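Local coordinates for protein putative nucleotide-diphospho-sugar transferase (Desulfovibrio desulfuricans subsp. desulfuricans, PDB 3CGX) that is of unconfirmed function but probably transfers sugars from nucleotide-diphospho-sugar donors, as many members of the GT-A clan do, at residues A[132-137]-A[182-187]; A[11-16]-A[66-71]. One frame throughout, in Å; residues are numbered along the deposited sequence. Where two conformers were deposited one is given.

Contact 1: A[132-137]-A[182-187]; sequences DAAIGP and EVLQLP
Leu184 hangs from Ala133 and Ile135 by its two backbone polar groups, the pattern by which one parallel strand is added to another. Its N-H goes to Ala133 O at 2.8 Å and its carbonyl receives Ile135 N nearly head-on, with a C=O...N angle of 174°. Ile135 O then takes Leu186 N at 2.9 Å, and Ala134 CA approaches Leu184 O to 3.2 Å in a CA-H...O contact. Where the pairing begins, Glu182 O accepts two donors, Asp132 N and Ala133 N, and Asp132 folds its carboxylate back to reach segment 182-187. Its CG lies beside its own backbone N (chi1 -59°), and OD2 meets Glu182 N at 2.9 Å in an almost straight bond, through the lone pair directed away from OD1. OD1 itself is held by Ser152.

The side chains alternate between the two faces. On one, Ile135 CG2 touches Val183 CG1 at 3.9 Å, and farther along, the Pro137 and Gln185 side chains cross at about a right angle, touching through their CG atoms; Tyr169 of helix 169-178 lies against Ile135, Pro137 and Gln185. On the other, Ala134 and Leu184 approach through their CB atoms, while Leu186 reaches Ala124 of helix 118-127.

Strand 143-149 runs antiparallel on the far side of 133-137, and 183-185 is the outermost strand at this end of the mixed sheet within the chain. Pro137 has no N-H to offer, and its CD instead packs 3.2 Å from Leu186 O, so the regular N-H...O pairing stops there. The chemistry implies an edge strand attached chiefly by main-chain bonds, with an aspartate carboxylate supplying the acceptor at its start.

Contact 2: A[11-16]-A[66-71]; sequences VKYPEP and PEKFKA
Tyr13 is gripped by two successive residues of one helix in two different ways: Lys68 lies over a face of its ring, and Phe69 receives its edge. The contact joins the loop after strand 5-11 to helix 65-73 in what is probably a GT-A, Rossmann-like fold; in relatives, the loop after the first strand commonly helps to bind the nucleotide, although no nucleotide marks such a site here.

Lys68 crosses the tyrosine at about a right angle. A bend at chi3 (76°) in its chain accompanies the placing of CE over the ring, 3.6 Å from the Tyr13 centroid, as a CH-pi contact. NZ sits farther off-centre, 4.1 Å from the same centroid, and adds a cation-pi component. Pro14 CD rests on the opposite face of the tyrosine, so the ring is sandwiched between an ammonium-bearing chain and a proline.

With Phe69 the pair is T-shaped, the planes at 89°. Tyr13 CD1 stands over the centre of the phenylalanine face, while Phe69 CZ lies 3.6 Å from Tyr13 N. Tyr13 CG is anti to the backbone N (chi1 -167°), which swings the ring out toward the helix. Val11 CG2 adds an apolar touch on Phe69 CE1, and Tyr58 stacks with Phe69, tying the helix to strand 53-58.

Polar groups lie around the rings. Tyr13 OH is hydrogen-bonded to Arg37 of helix 29-47. Glu15 OE1 is 4.6 Å from Lys68 NZ, too far for a salt bridge; a water donates to the carboxylate and weakly accepts from the ammonium. A second water, a further partner of the tyrosine hydroxyl, links it to the helix backbone, 2.6 Å from Tyr13 OH and donating to Lys68 O at 2.8 Å.

The two contacts occupy opposite sides of the chain's centre, their own centres about 30 Å apart, and share no helix or strand. Each is partly buried, but in a different manner. Contact 1 lies within the sheet, at its 183-185 edge, where main-chain hydrogen bonds do most of the joining and half of the residues that touch are buried. Contact 2 lies beyond the end of strand 5-11, near the middle of the same sheet, and binds a loop to a helix with no direct hydrogen bond: rings, a lysine chain and bridging waters do the work. Here the strand pair rests chiefly on backbone bonds, the loop-to-helix contact chiefly on side chains.

Contact 1: A[132-137]-A[182-187]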
# COMPACT_ATOMS: atom_id res chain seq x y z
N ASP A 132 11.74 15.87 -6.02
CA ASP A 132 11.10 15.42 -7.26
C ASP A 132 10.29 14.13 -7.06
O ASP A 132 9.24 13.91 -7.69
CB ASP A 132 12.16 15.18 -8.34
CG ASP A 132 12.95 16.41 -8.64
OD1 ASP A 132 12.33 17.45 -8.90
OD2 ASP A 132 14.18 16.32 -8.62
N ALA A 133 10.79 13.29 -6.16
CA ALA A 133 10.21 11.97 -5.92
C ALA A 133 10.42 11.51 -4.49
O ALA A 133 11.25 12.05 -3.76
CB ALA A 133 10.81 10.94 -6.89
N ALA A 134 9.59 10.56 -4.10
CA ALA A 134 9.65 9.91 -2.81
C ALA A 134 9.48 8.39 -2.99
O ALA A 134 8.80 7.90 -3.90
CB ALA A 134 8.56 10.48 -1.90
N ILE A 135 10.13 7.64 -2.12
CA ILE A 135 10.07 6.17 -2.19
C ILE A 135 10.26 5.57 -0.80
O ILE A 135 11.06 6.07 -0.02
CB ILE A 135 11.14 5.62 -3.19
CG1 ILE A 135 10.78 4.16 -3.58
CG2 ILE A 135 12.61 5.80 -2.61
CD1 ILE A 135 11.47 3.67 -4.88
N GLY A 136 9.46 4.56 -0.47
CA GLY A 136 9.59 3.89 0.80
C GLY A 136 10.02 2.46 0.56
O GLY A 136 9.30 1.67 -0.08
N PRO A 137 11.22 2.13 1.05
CA PRO A 137 11.78 0.77 0.91
C PRO A 137 11.08 -0.22 1.80
O PRO A 137 10.83 0.06 2.97
CB PRO A 137 13.23 0.93 1.35
CG PRO A 137 13.48 2.45 1.42
CD PRO A 137 12.16 3.04 1.72
N GLU A 182 15.87 14.30 -7.52
CA GLU A 182 16.14 14.42 -6.09
C GLU A 182 15.03 13.67 -5.36
O GLU A 182 13.83 14.05 -5.41
CB GLU A 182 16.15 15.89 -5.67
CG GLU A 182 16.58 16.11 -4.24
CD GLU A 182 16.85 17.59 -3.92
OE1 GLU A 182 16.40 18.48 -4.68
OE2 GLU A 182 17.50 17.85 -2.88
N VAL A 183 15.45 12.63 -4.69
CA VAL A 183 14.58 11.64 -4.11
C VAL A 183 14.61 11.64 -2.59
O VAL A 183 15.68 11.51 -1.95
CB VAL A 183 15.02 10.25 -4.57
CG1 VAL A 183 14.14 9.15 -3.92
CG2 VAL A 183 14.99 10.17 -6.08
N LEU A 184 13.41 11.70 -2.02
CA LEU A 184 13.22 11.53 -0.58
C LEU A 184 13.01 10.06 -0.25
O LEU A 184 12.10 9.39 -0.76
CB LEU A 184 12.03 12.33 -0.09
CG LEU A 184 11.67 12.20 1.38
CD1 LEU A 184 12.59 12.95 2.31
CD2 LEU A 184 10.22 12.68 1.49
N GLN A 185 13.83 9.57 0.66
CA GLN A 185 13.71 8.19 1.09
C GLN A 185 12.99 8.14 2.41
O GLN A 185 13.39 8.76 3.37
CB GLN A 185 15.09 7.56 1.16
CG GLN A 185 15.06 6.15 1.57
CD GLN A 185 16.44 5.50 1.53
OE1 GLN A 185 17.22 5.74 0.62
NE2 GLN A 185 16.72 4.67 2.52
N LEU A 186 11.89 7.40 2.45
CA LEU A 186 11.08 7.26 3.67
C LEU A 186 11.64 6.08 4.42
O LEU A 186 12.47 5.35 3.88
CB LEU A 186 9.61 6.98 3.35
CG LEU A 186 8.87 8.09 2.61
CD1 LEU A 186 7.58 7.54 2.08
CD2 LEU A 186 8.63 9.27 3.54
N PRO A 187 11.21 5.88 5.68
CA PRO A 187 11.74 4.79 6.48
C PRO A 187 11.48 3.41 5.89
O PRO A 187 10.47 3.18 5.24
CB PRO A 187 10.97 4.93 7.81
CG PRO A 187 10.59 6.35 7.87
CD PRO A 187 10.24 6.67 6.47

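Contact 2: A[11-16]-A[66-71]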
# COMPACT_ATOMS: atom_id res chain seq x y z
N VAL A 11 -5.27 -1.86 -3.55
CA VAL A 11 -5.98 -2.90 -2.80
C VAL A 11 -6.48 -4.01 -3.73
O VAL A 11 -6.50 -3.89 -4.93
CB VAL A 11 -7.21 -2.27 -2.03
CG1 VAL A 11 -6.77 -1.14 -1.04
CG2 VAL A 11 -8.32 -1.73 -3.02
N LYS A 12 -6.82 -5.13 -3.14
CA LYS A 12 -7.57 -6.22 -3.78
C LYS A 12 -8.79 -6.60 -2.91
O LYS A 12 -8.73 -6.56 -1.67
CB LYS A 12 -6.68 -7.44 -4.00
CG LYS A 12 -7.32 -8.57 -4.77
CD LYS A 12 -6.34 -9.62 -5.22
CE LYS A 12 -7.07 -10.77 -5.97
NZ LYS A 12 -6.08 -11.79 -6.31
N TYR A 13 -9.90 -6.96 -3.56
CA TYR A 13 -11.09 -7.37 -2.81
C TYR A 13 -10.67 -8.60 -1.98
O TYR A 13 -10.09 -9.54 -2.51
CB TYR A 13 -12.32 -7.66 -3.68
CG TYR A 13 -13.51 -7.75 -2.78
CD1 TYR A 13 -14.19 -6.60 -2.39
CD2 TYR A 13 -13.91 -8.99 -2.23
CE1 TYR A 13 -15.26 -6.65 -1.48
CE2 TYR A 13 -14.98 -9.06 -1.32
CZ TYR A 13 -15.63 -7.87 -0.93
OH TYR A 13 -16.67 -7.89 -0.02
N PRO A 14 -10.93 -8.58 -0.65
CA PRO A 14 -10.46 -9.64 0.28
C PRO A 14 -11.28 -10.93 0.27
O PRO A 14 -11.88 -11.32 1.28
CB PRO A 14 -10.52 -8.95 1.63
CG PRO A 14 -11.73 -8.01 1.46
CD PRO A 14 -11.65 -7.51 0.06
N GLU A 15 -11.28 -11.59 -0.88
CA GLU A 15 -11.98 -12.86 -1.05
C GLU A 15 -11.11 -14.03 -0.61
O GLU A 15 -9.96 -14.13 -1.05
CB GLU A 15 -12.32 -13.08 -2.50
CG GLU A 15 -13.18 -14.28 -2.71
CD GLU A 15 -13.53 -14.47 -4.18
OE1 GLU A 15 -13.35 -13.52 -4.98
OE2 GLU A 15 -13.95 -15.59 -4.52
N PRO A 16 -11.64 -14.93 0.25
CA PRO A 16 -10.81 -16.07 0.66
C PRO A 16 -10.26 -16.85 -0.52
O PRO A 16 -10.96 -17.12 -1.52
CB PRO A 16 -11.76 -16.91 1.56
CG PRO A 16 -12.70 -15.91 2.07
CD PRO A 16 -12.93 -14.94 0.96
N PRO A 66 -17.35 -3.19 -8.51
CA PRO A 66 -17.67 -1.81 -8.09
C PRO A 66 -18.66 -1.72 -6.91
O PRO A 66 -18.41 -1.04 -5.90
CB PRO A 66 -18.17 -1.15 -9.37
CG PRO A 66 -17.50 -1.90 -10.45
CD PRO A 66 -17.40 -3.34 -9.96
N GLU A 67 -19.75 -2.44 -6.98
CA GLU A 67 -20.74 -2.39 -5.91
C GLU A 67 -20.24 -3.19 -4.69
O GLU A 67 -20.62 -2.91 -3.53
CB GLU A 67 -22.11 -2.86 -6.40
CG GLU A 67 -22.77 -1.91 -7.36
CD GLU A 67 -23.06 -0.54 -6.76
OE1 GLU A 67 -23.36 -0.46 -5.55
OE2 GLU A 67 -22.97 0.46 -7.51
N LYS A 68 -19.38 -4.16 -4.92
CA LYS A 68 -18.81 -4.95 -3.80
C LYS A 68 -17.93 -4.03 -2.94
O LYS A 68 -17.99 -4.00 -1.71
CB LYS A 68 -18.01 -6.16 -4.29
CG LYS A 68 -18.83 -7.36 -4.54
CD LYS A 68 -17.97 -8.52 -5.05
CE LYS A 68 -17.19 -9.11 -3.91
NZ LYS A 68 -16.69 -10.48 -4.21
N PHE A 69 -17.17 -3.19 -3.64
CA PHE A 69 -16.32 -2.20 -2.98
C PHE A 69 -17.12 -1.14 -2.24
O PHE A 69 -16.76 -0.77 -1.12
CB PHE A 69 -15.31 -1.56 -3.96
CG PHE A 69 -14.01 -2.32 -4.03
CD1 PHE A 69 -13.07 -2.19 -3.00
CD2 PHE A 69 -13.77 -3.22 -5.05
CE1 PHE A 69 -11.88 -2.93 -3.02
CE2 PHE A 69 -12.59 -3.98 -5.07
CZ PHE A 69 -11.64 -3.83 -4.05
N LYS A 70 -18.19 -0.66 -2.86
CA LYS A 70 -19.05 0.35 -2.21
C LYS A 70 -19.70 -0.25 -0.96
O LYS A 70 -19.77 0.39 0.11
CB LYS A 70 -20.12 0.93 -3.18
CG LYS A 70 -19.48 1.55 -4.41
CD LYS A 70 -20.33 2.50 -5.25
CE LYS A 70 -21.81 2.37 -5.15
NZ LYS A 70 -22.45 2.99 -6.40
N ALA A 71 -20.17 -1.49 -1.06
CA ALA A 71 -20.83 -2.14 0.06
C ALA A 71 -19.87 -2.41 1.21
O ALA A 71 -20.26 -2.47 2.37
CB ALA A 71 -21.55 -3.44 -0.39
O HOH W 1 -18.60 -6.18 -0.14
O HOH W 2 -13.54 -10.98 -5.19